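Local coordinates for anthranilate-CoA ligase (Stigmatella aurantiaca, PDB 4WV3), which belongs to the ANL superfamily of AMP-binding enzymes, in which a large N-terminal AMP-binding region is followed by a smaller C-terminal domain, at residues S42-A45 with N46-G49; S147-D150 with W151-P154; F400-A403 with D404-W408; E430-L433 with I434-P437. One frame throughout, in Å; residues are numbered along the deposited sequence.

Contact 1: residues S42-A45 with N46-G49; sequences SNEA and NQVG
Residues Ser-42 to Ala-45 and Asn-46 to Gly-49 form two successive turns of one alpha-helix, each amide of the later turn bonding to the carbonyl four residues back. The bonds run from Asn-46 N to Ser-42 O, Gln-47 N to Asn-43 O, Val-48 N to Glu-44 O and Gly-49 N to Ala-45 O, all within 2.9 to 3.1 Å. Asn-46 has CG beside its own backbone N (chi1 -68°), which brings the amide back alongside the Ser-42 carbonyl without a hydrogen bond to it; ND2 donates instead to Thr-157 O. A water bridges the two side chains: it lies 2.7 Å from Ser-42 OG and probably donates to Asn-46 OD1 at 3.0 Å. Lys-82 also bonds to Asn-46 OD1, fixing which way round the amide sits. Gln-47 lays CG against Asn-43 O (3.3 Å) and runs on extended, its NE2 reaching Gln-155 O. Helix 38-54 thus meets the 155-159 loop through Asn-43, Asn-46 and Gln-47, and helix 148-152 through Glu-44, Gln-47 and Val-48; the Glu-44 carboxylate is shared between a salt bridge to Arg-34 and the hydroxyl of Thr-75 on helix 71-83.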
ATOM      1  N   SER A  42      10.765 -21.554  -6.194  1.00 16.70           N
ATOM      2  CA  SER A  42      10.834 -21.683  -7.644  1.00 19.16           C
ATOM      3  C   SER A  42      10.200 -22.987  -8.118  1.00 19.41           C
ATOM      4  O   SER A  42       9.494 -23.010  -9.125  1.00 19.91           O
ATOM      5  CB  SER A  42      12.282 -21.599  -8.125  1.00 14.33           C
ATOM      6  OG  SER A  42      12.356 -21.760  -9.530  1.00 10.50           O
ATOM      7  N   ASN A  43      10.455 -24.068  -7.386  1.00 17.12           N
ATOM      8  CA  ASN A  43       9.886 -25.368  -7.724  1.00 18.46           C
ATOM      9  C   ASN A  43       8.365 -25.372  -7.630  1.00 21.07           C
ATOM     10  O   ASN A  43       7.680 -25.863  -8.527  1.00 23.37           O
ATOM     11  CB  ASN A  43      10.462 -26.461  -6.823  1.00 15.78           C
ATOM     12  CG  ASN A  43      11.927 -26.732  -7.097  1.00 17.15           C
ATOM     13  OD1 ASN A  43      12.423 -26.479  -8.195  1.00 17.85           O
ATOM     14  ND2 ASN A  43      12.628 -27.253  -6.098  1.00 21.05           N
ATOM     15  N   GLU A  44       7.844 -24.821  -6.540  1.00 18.20           N
ATOM     16  CA  GLU A  44       6.406 -24.789  -6.315  1.00 17.71           C
ATOM     17  C   GLU A  44       5.718 -23.866  -7.316  1.00 22.90           C
ATOM     18  O   GLU A  44       4.609 -24.145  -7.772  1.00 18.56           O
ATOM     19  CB  GLU A  44       6.095 -24.363  -4.879  1.00 14.07           C
ATOM     20  CG  GLU A  44       4.621 -24.429  -4.516  1.00 25.13           C
ATOM     21  CD  GLU A  44       4.390 -24.462  -3.017  1.00 27.30           C
ATOM     22  OE1 GLU A  44       5.029 -25.292  -2.338  1.00 29.11           O
ATOM     23  OE2 GLU A  44       3.574 -23.658  -2.519  1.00 23.08           O
ATOM     24  N   ALA A  45       6.388 -22.770  -7.661  1.00 18.19           N
ATOM     25  CA  ALA A  45       5.859 -21.826  -8.640  1.00 15.93           C
ATOM     26  C   ALA A  45       5.775 -22.471 -10.019  1.00 18.65           C
ATOM     27  O   ALA A  45       4.819 -22.245 -10.762  1.00 14.29           O
ATOM     28  CB  ALA A  45       6.716 -20.572  -8.688  1.00 13.14           C
ATOM     29  N   ASN A  46       6.780 -23.272 -10.356  1.00 18.05           N
ATOM     30  CA  ASN A  46       6.789 -23.989 -11.625  1.00 20.17           C
ATOM     31  C   ASN A  46       5.692 -25.045 -11.677  1.00 20.09           C
ATOM     32  O   ASN A  46       5.152 -25.343 -12.743  1.00 20.00           O
ATOM     33  CB  ASN A  46       8.155 -24.626 -11.880  1.00 17.22           C
ATOM     34  CG  ASN A  46       9.240 -23.597 -12.122  1.00 21.50           C
ATOM     35  OD1 ASN A  46       8.956 -22.462 -12.507  1.00 20.75           O
ATOM     36  ND2 ASN A  46      10.490 -23.988 -11.903  1.00 17.68           N
ATOM     37  N   GLN A  47       5.365 -25.605 -10.517  1.00 18.31           N
ATOM     38  CA  GLN A  47       4.263 -26.551 -10.411  1.00 18.84           C
ATOM     39  C   GLN A  47       2.933 -25.832 -10.598  1.00 20.87           C
ATOM     40  O   GLN A  47       2.025 -26.351 -11.247  1.00 18.23           O
ATOM     41  CB  GLN A  47       4.293 -27.267  -9.060  1.00 22.52           C
ATOM     42  CG  GLN A  47       5.430 -28.262  -8.914  1.00 24.20           C
ATOM     43  CD  GLN A  47       5.396 -28.994  -7.588  1.00 22.43           C
ATOM     44  OE1 GLN A  47       5.202 -28.387  -6.535  1.00 25.23           O
ATOM     45  NE2 GLN A  47       5.578 -30.309  -7.635  1.00 24.19           N
ATOM     46  N   VAL A  48       2.831 -24.636 -10.026  1.00 18.39           N
ATOM     47  CA  VAL A  48       1.641 -23.808 -10.178  1.00 16.54           C
ATOM     48  C   VAL A  48       1.443 -23.425 -11.640  1.00 20.89           C
ATOM     49  O   VAL A  48       0.339 -23.538 -12.176  1.00 21.44           O
ATOM     50  CB  VAL A  48       1.725 -22.533  -9.314  1.00 19.47           C
ATOM     51  CG1 VAL A  48       0.633 -21.545  -9.700  1.00 16.21           C
ATOM     52  CG2 VAL A  48       1.633 -22.887  -7.838  1.00 17.40           C
ATOM     53  N   GLY A  49       2.521 -22.981 -12.282  1.00 16.01           N
ATOM     54  CA  GLY A  49       2.485 -22.623 -13.688  1.00 16.13           C
ATOM     55  C   GLY A  49       2.051 -23.779 -14.569  1.00 21.40           C
ATOM     56  O   GLY A  49       1.226 -23.611 -15.466  1.00 21.26           O
TER
HETATM   57  O   HOH W   1      10.424 -20.372 -10.846  1.00 16.83           O

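Contact 2: residues S147-D150 with W151-P154; sequences SFND and WIRP
Arg-153 bends back along the preceding turn to reach Asp-150, with Asn-149 lying beneath its path. Its CB rests 3.3 Å from Asn-149 O, the same carbonyl to which Arg-153 N gives a weak hydrogen bond. CG and CD carry the chain outward until a bend at chi3 (-64°) turns the head back. CZ then comes over Asn-149 O, which sits above one guanidinium face toward its rim, and NH2 ends 4.0 Å from Asn-149 CB. NH1 makes the salt bridge, donating to Asp-150 OD1 at 2.6 Å with an N-H...O angle of 152°. The carboxylate oxygen lies in the guanidinium plane and offers its anti lone pair, the one turned away from OD2; the two flat groups are 50° apart, so they meet through a single arm and not as a flat two-bond pair. On the buried side, Ile-152 CD1 packs 3.7 Å from Phe-148 CE2, while its CG2 lies over one face of that ring. Phe-148 CD1 in turn approaches the edge of the Trp-151 indole, 4.2 Å from CE3. Short helix 148-152 is held by Ile-152 N to Phe-148 O (3.1 Å), with the flanking bonds weak. The chemistry is therefore two-sided: aromatic and aliphatic groups pack inward against helices 38-54 and 71-83 and strand 133-137, and on the outer side an exposed ion pair, whose contribution is probably moderated by solvent, ties Asp-150 in the helix to Arg-153 three residues on.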
ATOM      1  N   SER A 147      -7.950 -28.865  -4.232  1.00 29.52           N
ATOM      2  CA  SER A 147      -7.132 -28.412  -3.116  1.00 25.83           C
ATOM      3  C   SER A 147      -5.738 -28.085  -3.636  1.00 24.40           C
ATOM      4  O   SER A 147      -5.230 -28.768  -4.522  1.00 26.65           O
ATOM      5  CB  SER A 147      -7.062 -29.481  -2.027  1.00 28.52           C
ATOM      6  OG  SER A 147      -6.410 -28.984  -0.873  1.00 50.19           O
ATOM      7  N   PHE A 148      -5.130 -27.041  -3.078  1.00 25.99           N
ATOM      8  CA  PHE A 148      -3.858 -26.517  -3.577  1.00 24.82           C
ATOM      9  C   PHE A 148      -2.748 -27.565  -3.673  1.00 28.45           C
ATOM     10  O   PHE A 148      -2.138 -27.730  -4.731  1.00 26.93           O
ATOM     11  CB  PHE A 148      -3.396 -25.336  -2.720  1.00 21.51           C
ATOM     12  CG  PHE A 148      -2.185 -24.632  -3.262  1.00 26.76           C
ATOM     13  CD1 PHE A 148      -2.311 -23.676  -4.257  1.00 23.38           C
ATOM     14  CD2 PHE A 148      -0.921 -24.921  -2.773  1.00 22.44           C
ATOM     15  CE1 PHE A 148      -1.200 -23.025  -4.758  1.00 21.15           C
ATOM     16  CE2 PHE A 148       0.194 -24.273  -3.270  1.00 22.01           C
ATOM     17  CZ  PHE A 148       0.054 -23.324  -4.263  1.00 20.20           C
ATOM     18  N   ASN A 149      -2.491 -28.268  -2.575  1.00 24.02           N
ATOM     19  CA  ASN A 149      -1.426 -29.270  -2.536  1.00 23.63           C
ATOM     20  C   ASN A 149      -1.636 -30.426  -3.513  1.00 31.60           C
ATOM     21  O   ASN A 149      -0.695 -30.862  -4.178  1.00 34.44           O
ATOM     22  CB  ASN A 149      -1.232 -29.806  -1.117  1.00 25.50           C
ATOM     23  CG  ASN A 149      -0.513 -28.821  -0.216  1.00 27.90           C
ATOM     24  OD1 ASN A 149       0.221 -27.953  -0.688  1.00 36.09           O
ATOM     25  ND2 ASN A 149      -0.716 -28.955   1.089  1.00 32.65           N
ATOM     26  N   ASP A 150      -2.868 -30.918  -3.596  1.00 25.79           N
ATOM     27  CA  ASP A 150      -3.198 -32.008  -4.507  1.00 30.18           C
ATOM     28  C   ASP A 150      -3.137 -31.537  -5.956  1.00 29.36           C
ATOM     29  O   ASP A 150      -2.928 -32.329  -6.875  1.00 29.58           O
ATOM     30  CB  ASP A 150      -4.592 -32.560  -4.200  1.00 29.87           C
ATOM     31  CG  ASP A 150      -4.721 -33.057  -2.773  1.00 44.38           C
ATOM     32  OD1 ASP A 150      -3.713 -33.540  -2.216  1.00 41.84           O
ATOM     33  OD2 ASP A 150      -5.832 -32.963  -2.208  1.00 39.44           O
ATOM     34  N   TRP A 151      -3.316 -30.235  -6.141  1.00 28.90           N
ATOM     35  CA  TRP A 151      -3.365 -29.628  -7.465  1.00 21.48           C
ATOM     36  C   TRP A 151      -1.973 -29.476  -8.077  1.00 26.04           C
ATOM     37  O   TRP A 151      -1.804 -29.602  -9.290  1.00 30.97           O
ATOM     38  CB  TRP A 151      -4.067 -28.272  -7.370  1.00 25.68           C
ATOM     39  CG  TRP A 151      -4.161 -27.506  -8.647  1.00 27.15           C
ATOM     40  CD1 TRP A 151      -4.684 -27.938  -9.830  1.00 19.63           C
ATOM     41  CD2 TRP A 151      -3.754 -26.150  -8.858  1.00 27.81           C
ATOM     42  NE1 TRP A 151      -4.609 -26.940 -10.772  1.00 18.28           N
ATOM     43  CE2 TRP A 151      -4.046 -25.830 -10.198  1.00 24.00           C
ATOM     44  CE3 TRP A 151      -3.163 -25.177  -8.045  1.00 24.58           C
ATOM     45  CZ2 TRP A 151      -3.764 -24.580 -10.745  1.00 25.57           C
ATOM     46  CZ3 TRP A 151      -2.887 -23.936  -8.589  1.00 25.03           C
ATOM     47  CH2 TRP A 151      -3.187 -23.649  -9.925  1.00 22.39           C
ATOM     48  N   ILE A 152      -0.980 -29.216  -7.233  1.00 23.58           N
ATOM     49  CA  ILE A 152       0.384 -28.993  -7.703  1.00 19.79           C
ATOM     50  C   ILE A 152       1.258 -30.237  -7.573  1.00 29.04           C
ATOM     51  O   ILE A 152       2.379 -30.272  -8.081  1.00 29.07           O
ATOM     52  CB  ILE A 152       1.065 -27.842  -6.936  1.00 24.01           C
ATOM     53  CG1 ILE A 152       1.265 -28.228  -5.468  1.00 23.97           C
ATOM     54  CG2 ILE A 152       0.251 -26.563  -7.056  1.00 23.37           C
ATOM     55  CD1 ILE A 152       2.032 -27.202  -4.663  1.00 23.88           C
ATOM     56  N   ARG A 153       0.740 -31.254  -6.890  1.00 27.58           N
ATOM     57  CA  ARG A 153       1.510 -32.468  -6.615  1.00 30.01           C
ATOM     58  C   ARG A 153       2.018 -33.229  -7.851  1.00 30.13           C
ATOM     59  O   ARG A 153       3.210 -33.522  -7.940  1.00 31.02           O
ATOM     60  CB  ARG A 153       0.746 -33.403  -5.666  1.00 30.24           C
ATOM     61  CG  ARG A 153       1.450 -34.723  -5.408  1.00 29.57           C
ATOM     62  CD  ARG A 153       0.809 -35.489  -4.262  1.00 36.37           C
ATOM     63  NE  ARG A 153       0.920 -34.770  -2.996  1.00 45.39           N
ATOM     64  CZ  ARG A 153      -0.102 -34.197  -2.368  1.00 40.67           C
ATOM     65  NH1 ARG A 153      -1.321 -34.266  -2.885  1.00 39.10           N
ATOM     66  NH2 ARG A 153       0.093 -33.563  -1.220  1.00 41.64           N
ATOM     67  N   PRO A 154       1.129 -33.554  -8.810  1.00 28.31           N
ATOM     68  CA  PRO A 154       1.643 -34.334  -9.942  1.00 28.15           C
ATOM     69  C   PRO A 154       2.452 -33.496 -10.930  1.00 25.03           C
ATOM     70  O   PRO A 154       3.141 -34.056 -11.782  1.00 25.65           O
ATOM     71  CB  PRO A 154       0.367 -34.848 -10.610  1.00 23.04           C
ATOM     72  CG  PRO A 154      -0.644 -33.806 -10.311  1.00 19.56           C
ATOM     73  CD  PRO A 154      -0.322 -33.311  -8.930  1.00 25.57           C
TER

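Contact 3: residues F400-A403 with D404-W408; sequences FVDA and DGYYW
Asp-402 OD2 is gripped by two groups: it accepts a hydrogen bond from Trp-408 NE1 (3.0 Å) and forms a salt bridge with Arg-335. The indole N-H comes from above the carboxylate, 43° out of its plane. Arg-335 also pairs with Asp-404, so one guanidinium joins two acids of the turn and probably offsets the repulsion between them. The backbone N of Asp-402 donates to Tyr-406 O (2.6 Å), the last bond of the ladder before the turn. Phe-400 and Trp-408 form the hydrogen-bonded pair, N to O at 3.2 Å from Phe-400 and 2.9 Å from Trp-408. With Phe-400 CG set between its backbone N and carbonyl carbon (chi1 68°), the ring lies against Trp-408 CB, which sits over its face 3.8 Å from the centroid; the five-membered indole ring is nearly parallel to the phenyl (13°) but slid aside, so little overlaps. The other face carries Val-401, whose CG2 sits over the Tyr-407 ring in a second CH-pi contact, 3.8 Å from the centroid. A weak bond from Gly-405 N to Asp-402 O (3.3 Å) closes the turn, where Gly-405 adopts positive phi. The pattern is that of a 3:5 beta hairpin with a type I turn and G1 bulge, joining strands 392-401 and 407-412.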
ATOM      1  N   PHE A 400       3.242  20.859  -1.494  1.00 18.59           N
ATOM      2  CA  PHE A 400       4.035  22.078  -1.588  1.00 20.22           C
ATOM      3  C   PHE A 400       5.474  21.784  -1.185  1.00 19.14           C
ATOM      4  O   PHE A 400       5.742  20.817  -0.471  1.00 15.46           O
ATOM      5  CB  PHE A 400       3.434  23.217  -0.752  1.00 20.01           C
ATOM      6  CG  PHE A 400       3.506  22.996   0.733  1.00 22.92           C
ATOM      7  CD1 PHE A 400       4.583  23.471   1.468  1.00 30.78           C
ATOM      8  CD2 PHE A 400       2.487  22.335   1.399  1.00 20.91           C
ATOM      9  CE1 PHE A 400       4.649  23.276   2.835  1.00 22.08           C
ATOM     10  CE2 PHE A 400       2.547  22.139   2.767  1.00 20.14           C
ATOM     11  CZ  PHE A 400       3.629  22.612   3.485  1.00 26.70           C
ATOM     12  N   VAL A 401       6.400  22.615  -1.651  1.00 21.89           N
ATOM     13  CA  VAL A 401       7.819  22.365  -1.433  1.00 19.97           C
ATOM     14  C   VAL A 401       8.427  23.342  -0.432  1.00 18.68           C
ATOM     15  O   VAL A 401       8.160  24.542  -0.479  1.00 22.26           O
ATOM     16  CB  VAL A 401       8.603  22.428  -2.758  1.00 18.65           C
ATOM     17  CG1 VAL A 401      10.054  22.036  -2.541  1.00 16.43           C
ATOM     18  CG2 VAL A 401       7.961  21.518  -3.793  1.00 23.19           C
ATOM     19  N   ASP A 402       9.247  22.812   0.472  1.00 20.22           N
ATOM     20  CA  ASP A 402       9.981  23.622   1.439  1.00 25.30           C
ATOM     21  C   ASP A 402      10.917  24.617   0.769  1.00 28.60           C
ATOM     22  O   ASP A 402      11.123  24.581  -0.446  1.00 30.88           O
ATOM     23  CB  ASP A 402      10.807  22.721   2.359  1.00 23.67           C
ATOM     24  CG  ASP A 402      10.055  22.314   3.602  1.00 28.66           C
ATOM     25  OD1 ASP A 402       8.845  22.615   3.688  1.00 38.92           O
ATOM     26  OD2 ASP A 402      10.670  21.688   4.490  1.00 23.22           O
ATOM     27  N   ALA A 403      11.494  25.500   1.575  1.00 26.34           N
ATOM     28  CA  ALA A 403      12.539  26.394   1.099  1.00 21.82           C
ATOM     29  C   ALA A 403      13.841  25.609   0.981  1.00 25.85           C
ATOM     30  O   ALA A 403      14.805  26.068   0.368  1.00 29.82           O
ATOM     31  CB  ALA A 403      12.704  27.569   2.044  1.00 20.26           C
ATOM     32  N   ASP A 404      13.855  24.419   1.574  1.00 22.13           N
ATOM     33  CA  ASP A 404      15.010  23.532   1.511  1.00 18.05           C
ATOM     34  C   ASP A 404      14.802  22.417   0.489  1.00 21.27           C
ATOM     35  O   ASP A 404      15.672  21.567   0.300  1.00 26.38           O
ATOM     36  CB  ASP A 404      15.306  22.938   2.890  1.00 18.22           C
ATOM     37  CG  ASP A 404      15.757  23.986   3.891  1.00 26.79           C
ATOM     38  OD1 ASP A 404      16.467  24.930   3.487  1.00 30.70           O
ATOM     39  OD2 ASP A 404      15.400  23.865   5.082  1.00 32.41           O
ATOM     40  N   GLY A 405      13.642  22.420  -0.161  1.00 24.95           N
ATOM     41  CA  GLY A 405      13.362  21.471  -1.224  1.00 19.12           C
ATOM     42  C   GLY A 405      12.620  20.219  -0.794  1.00 21.08           C
ATOM     43  O   GLY A 405      12.622  19.217  -1.508  1.00 18.12           O
ATOM     44  N   TYR A 406      11.977  20.270   0.368  1.00 20.67           N
ATOM     45  CA  TYR A 406      11.246  19.114   0.881  1.00 18.21           C
ATOM     46  C   TYR A 406       9.761  19.162   0.534  1.00 20.43           C
ATOM     47  O   TYR A 406       9.120  20.210   0.632  1.00 15.78           O
ATOM     48  CB  TYR A 406      11.439  18.982   2.393  1.00 19.48           C
ATOM     49  CG  TYR A 406      12.851  18.626   2.796  1.00 20.13           C
ATOM     50  CD1 TYR A 406      13.782  19.615   3.081  1.00 22.51           C
ATOM     51  CD2 TYR A 406      13.255  17.301   2.885  1.00 19.07           C
ATOM     52  CE1 TYR A 406      15.076  19.294   3.449  1.00 24.80           C
ATOM     53  CE2 TYR A 406      14.546  16.969   3.253  1.00 19.58           C
ATOM     54  CZ  TYR A 406      15.452  17.970   3.533  1.00 20.02           C
ATOM     55  OH  TYR A 406      16.738  17.646   3.899  1.00 12.59           O
ATOM     56  N   TYR A 407       9.220  18.015   0.134  1.00 20.05           N
ATOM     57  CA  TYR A 407       7.822  17.913  -0.274  1.00 19.84           C
ATOM     58  C   TYR A 407       6.902  17.582   0.897  1.00 20.72           C
ATOM     59  O   TYR A 407       7.111  16.598   1.605  1.00 19.77           O
ATOM     60  CB  TYR A 407       7.667  16.856  -1.368  1.00 19.96           C
ATOM     61  CG  TYR A 407       8.075  17.332  -2.743  1.00 19.09           C
ATOM     62  CD1 TYR A 407       9.411  17.544  -3.058  1.00 16.62           C
ATOM     63  CD2 TYR A 407       7.123  17.564  -3.727  1.00 20.16           C
ATOM     64  CE1 TYR A 407       9.786  17.979  -4.316  1.00 20.75           C
ATOM     65  CE2 TYR A 407       7.489  17.998  -4.986  1.00 19.64           C
ATOM     66  CZ  TYR A 407       8.820  18.204  -5.275  1.00 21.48           C
ATOM     67  OH  TYR A 407       9.187  18.637  -6.529  1.00 21.68           O
ATOM     68  N   TRP A 408       5.877  18.407   1.088  1.00 20.97           N
ATOM     69  CA  TRP A 408       4.910  18.191   2.158  1.00 21.49           C
ATOM     70  C   TRP A 408       3.517  17.920   1.605  1.00 20.19           C
ATOM     71  O   TRP A 408       3.006  18.675   0.777  1.00 23.19           O
ATOM     72  CB  TRP A 408       4.875  19.391   3.102  1.00 19.29           C
ATOM     73  CG  TRP A 408       6.115  19.543   3.920  1.00 21.20           C
ATOM     74  CD1 TRP A 408       7.322  20.010   3.497  1.00 17.66           C
ATOM     75  CD2 TRP A 408       6.271  19.229   5.310  1.00 17.97           C
ATOM     76  NE1 TRP A 408       8.223  20.004   4.533  1.00 20.24           N
ATOM     77  CE2 TRP A 408       7.603  19.530   5.659  1.00 19.12           C
ATOM     78  CE3 TRP A 408       5.415  18.722   6.293  1.00 15.01           C
ATOM     79  CZ2 TRP A 408       8.098  19.342   6.947  1.00 16.58           C
ATOM     80  CZ3 TRP A 408       5.909  18.535   7.572  1.00 16.31           C
ATOM     81  CH2 TRP A 408       7.239  18.843   7.887  1.00 14.17           C
TER

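Contact 4: residues E430-L433 with I434-P437; sequences ESTL and IQHP
Ile-434 continues the winding of helix 426-433 for one more bond, its N donating to Glu-430 O at 3.1 Å. With CG1 anti to the backbone N (chi1 -152°), its CG2 branch is left between N and the carbonyl carbon and lies 3.3 Å from Ser-431 O. The rest of the side chain leads to Pro-298 and to Ala-300 and Leu-301 of helix 299-309, so this helix end of the C-terminal domain touches the larger AMP-binding region. At Gln-435 the spacing shortens: its N bonds to Thr-432 O, three residues back, at 3.2 Å, with the donor standing 64° above the carbonyl plane. Thr-432 O also accepts a hydrogen bond from His-479 on helix 470-483. Gln-435 CG passes 3.4 Å from Ser-431 O, and its extended chain gives OE1 a weak bond from Lys-483. His-436 repeats the three-residue step, N to Leu-433 O at 3.2 Å, again from above the carbonyl plane. Its imidazole is held at both nitrogens, ND1 by Ala-438 N and NE2 by Gln-475, while Pro-437 CD lies over one ring face. Helix-type bonding thus gives way to a type I beta turn from Leu-433 to His-436, which leads the C-terminal domain into strand 439-448.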
ATOM      1  N   GLU A 430      -4.341  17.623  11.241  1.00 19.40           N
ATOM      2  CA  GLU A 430      -4.244  16.309  11.869  1.00 15.50           C
ATOM      3  C   GLU A 430      -2.868  16.090  12.494  1.00 17.92           C
ATOM      4  O   GLU A 430      -2.751  15.471  13.552  1.00 16.56           O
ATOM      5  CB  GLU A 430      -4.542  15.202  10.855  1.00 16.30           C
ATOM      6  CG  GLU A 430      -5.995  15.137  10.409  1.00 23.56           C
ATOM      7  CD  GLU A 430      -6.192  14.261   9.185  1.00 25.62           C
ATOM      8  OE1 GLU A 430      -5.253  13.521   8.822  1.00 20.29           O
ATOM      9  OE2 GLU A 430      -7.284  14.316   8.580  1.00 23.18           O
ATOM     10  N   SER A 431      -1.834  16.603  11.836  1.00 18.26           N
ATOM     11  CA  SER A 431      -0.466  16.474  12.328  1.00 18.83           C
ATOM     12  C   SER A 431      -0.265  17.274  13.609  1.00 23.86           C
ATOM     13  O   SER A 431       0.547  16.910  14.459  1.00 25.99           O
ATOM     14  CB  SER A 431       0.533  16.936  11.265  1.00 22.28           C
ATOM     15  OG  SER A 431       1.860  16.891  11.758  1.00 31.41           O
ATOM     16  N   THR A 432      -1.008  18.368  13.737  1.00 20.02           N
ATOM     17  CA  THR A 432      -0.942  19.206  14.925  1.00 20.66           C
ATOM     18  C   THR A 432      -1.689  18.555  16.084  1.00 19.59           C
ATOM     19  O   THR A 432      -1.209  18.544  17.218  1.00 19.45           O
ATOM     20  CB  THR A 432      -1.525  20.607  14.658  1.00 25.56           C
ATOM     21  OG1 THR A 432      -0.721  21.282  13.682  1.00 29.17           O
ATOM     22  CG2 THR A 432      -1.556  21.430  15.935  1.00 23.56           C
ATOM     23  N   LEU A 433      -2.863  18.005  15.789  1.00 18.21           N
ATOM     24  CA  LEU A 433      -3.686  17.349  16.800  1.00 16.52           C
ATOM     25  C   LEU A 433      -2.980  16.147  17.420  1.00 15.08           C
ATOM     26  O   LEU A 433      -3.092  15.901  18.622  1.00 11.62           O
ATOM     27  CB  LEU A 433      -5.021  16.909  16.196  1.00 14.38           C
ATOM     28  CG  LEU A 433      -6.021  18.009  15.837  1.00 15.28           C
ATOM     29  CD1 LEU A 433      -7.092  17.469  14.906  1.00 15.53           C
ATOM     30  CD2 LEU A 433      -6.651  18.574  17.096  1.00 17.65           C
ATOM     31  N   ILE A 434      -2.247  15.405  16.598  1.00 15.06           N
ATOM     32  CA  ILE A 434      -1.598  14.180  17.053  1.00 16.48           C
ATOM     33  C   ILE A 434      -0.397  14.465  17.959  1.00 20.40           C
ATOM     34  O   ILE A 434       0.126  13.562  18.612  1.00 16.89           O
ATOM     35  CB  ILE A 434      -1.177  13.287  15.863  1.00 19.61           C
ATOM     36  CG1 ILE A 434      -1.148  11.813  16.280  1.00 21.35           C
ATOM     37  CG2 ILE A 434       0.161  13.741  15.293  1.00 17.91           C
ATOM     38  CD1 ILE A 434      -0.894  10.858  15.134  1.00 20.94           C
ATOM     39  N   GLN A 435       0.029  15.725  18.002  1.00 19.14           N
ATOM     40  CA  GLN A 435       1.113  16.133  18.890  1.00 16.49           C
ATOM     41  C   GLN A 435       0.706  15.992  20.354  1.00 18.56           C
ATOM     42  O   GLN A 435       1.543  15.720  21.214  1.00 27.94           O
ATOM     43  CB  GLN A 435       1.545  17.571  18.602  1.00 18.20           C
ATOM     44  CG  GLN A 435       2.275  17.749  17.282  1.00 26.66           C
ATOM     45  CD  GLN A 435       2.648  19.193  17.013  1.00 29.34           C
ATOM     46  OE1 GLN A 435       2.179  20.105  17.693  1.00 29.42           O
ATOM     47  NE2 GLN A 435       3.499  19.407  16.016  1.00 39.41           N
ATOM     48  N   HIS A 436      -0.582  16.179  20.631  1.00 17.70           N
ATOM     49  CA  HIS A 436      -1.098  15.993  21.981  1.00 22.56           C
ATOM     50  C   HIS A 436      -1.030  14.516  22.357  1.00 24.29           C
ATOM     51  O   HIS A 436      -1.516  13.661  21.617  1.00 25.81           O
ATOM     52  CB  HIS A 436      -2.533  16.508  22.094  1.00 18.75           C
ATOM     53  CG  HIS A 436      -3.013  16.642  23.506  1.00 24.09           C
ATOM     54  ND1 HIS A 436      -3.381  15.556  24.273  1.00 24.63           N
ATOM     55  CD2 HIS A 436      -3.177  17.731  24.294  1.00 25.20           C
ATOM     56  CE1 HIS A 436      -3.755  15.972  25.469  1.00 25.13           C
ATOM     57  NE2 HIS A 436      -3.641  17.287  25.507  1.00 30.62           N
ATOM     58  N   PRO A 437      -0.429  14.214  23.518  1.00 25.65           N
ATOM     59  CA  PRO A 437      -0.114  12.843  23.942  1.00 25.53           C
ATOM     60  C   PRO A 437      -1.337  11.960  24.188  1.00 23.30           C
ATOM     61  O   PRO A 437      -1.183  10.747  24.326  1.00 23.59           O
ATOM     62  CB  PRO A 437       0.652  13.053  25.252  1.00 24.33           C
ATOM     63  CG  PRO A 437       0.179  14.371  25.756  1.00 26.45           C
ATOM     64  CD  PRO A 437      -0.034  15.207  24.532  1.00 19.82           C
TER

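Contacts 1 and 2 belong to one patch: their centres are 11 Å apart, and the two helices pack together where Glu-44 CG meets Ile-152 CD1 (3.8 Å) and Val-48 CG2 meets Phe-148 CZ (3.9 Å). Contacts 3 and 4 lie on the opposite side of the chain's centre, with centres about 21 Å apart and nearest atoms about 6 Å apart, so they are neighbours without touching. Neither touches the bound 5'-O-[(S)-[(2-aminobenzoyl)oxy](hydroxy)phosphoryl]adenosine: the side chain of Tyr-407 is about 9 Å from it and that of Glu-430 about 10 Å. Between the two groups, nearest atoms are about 38 Å or more apart, with no direct contact.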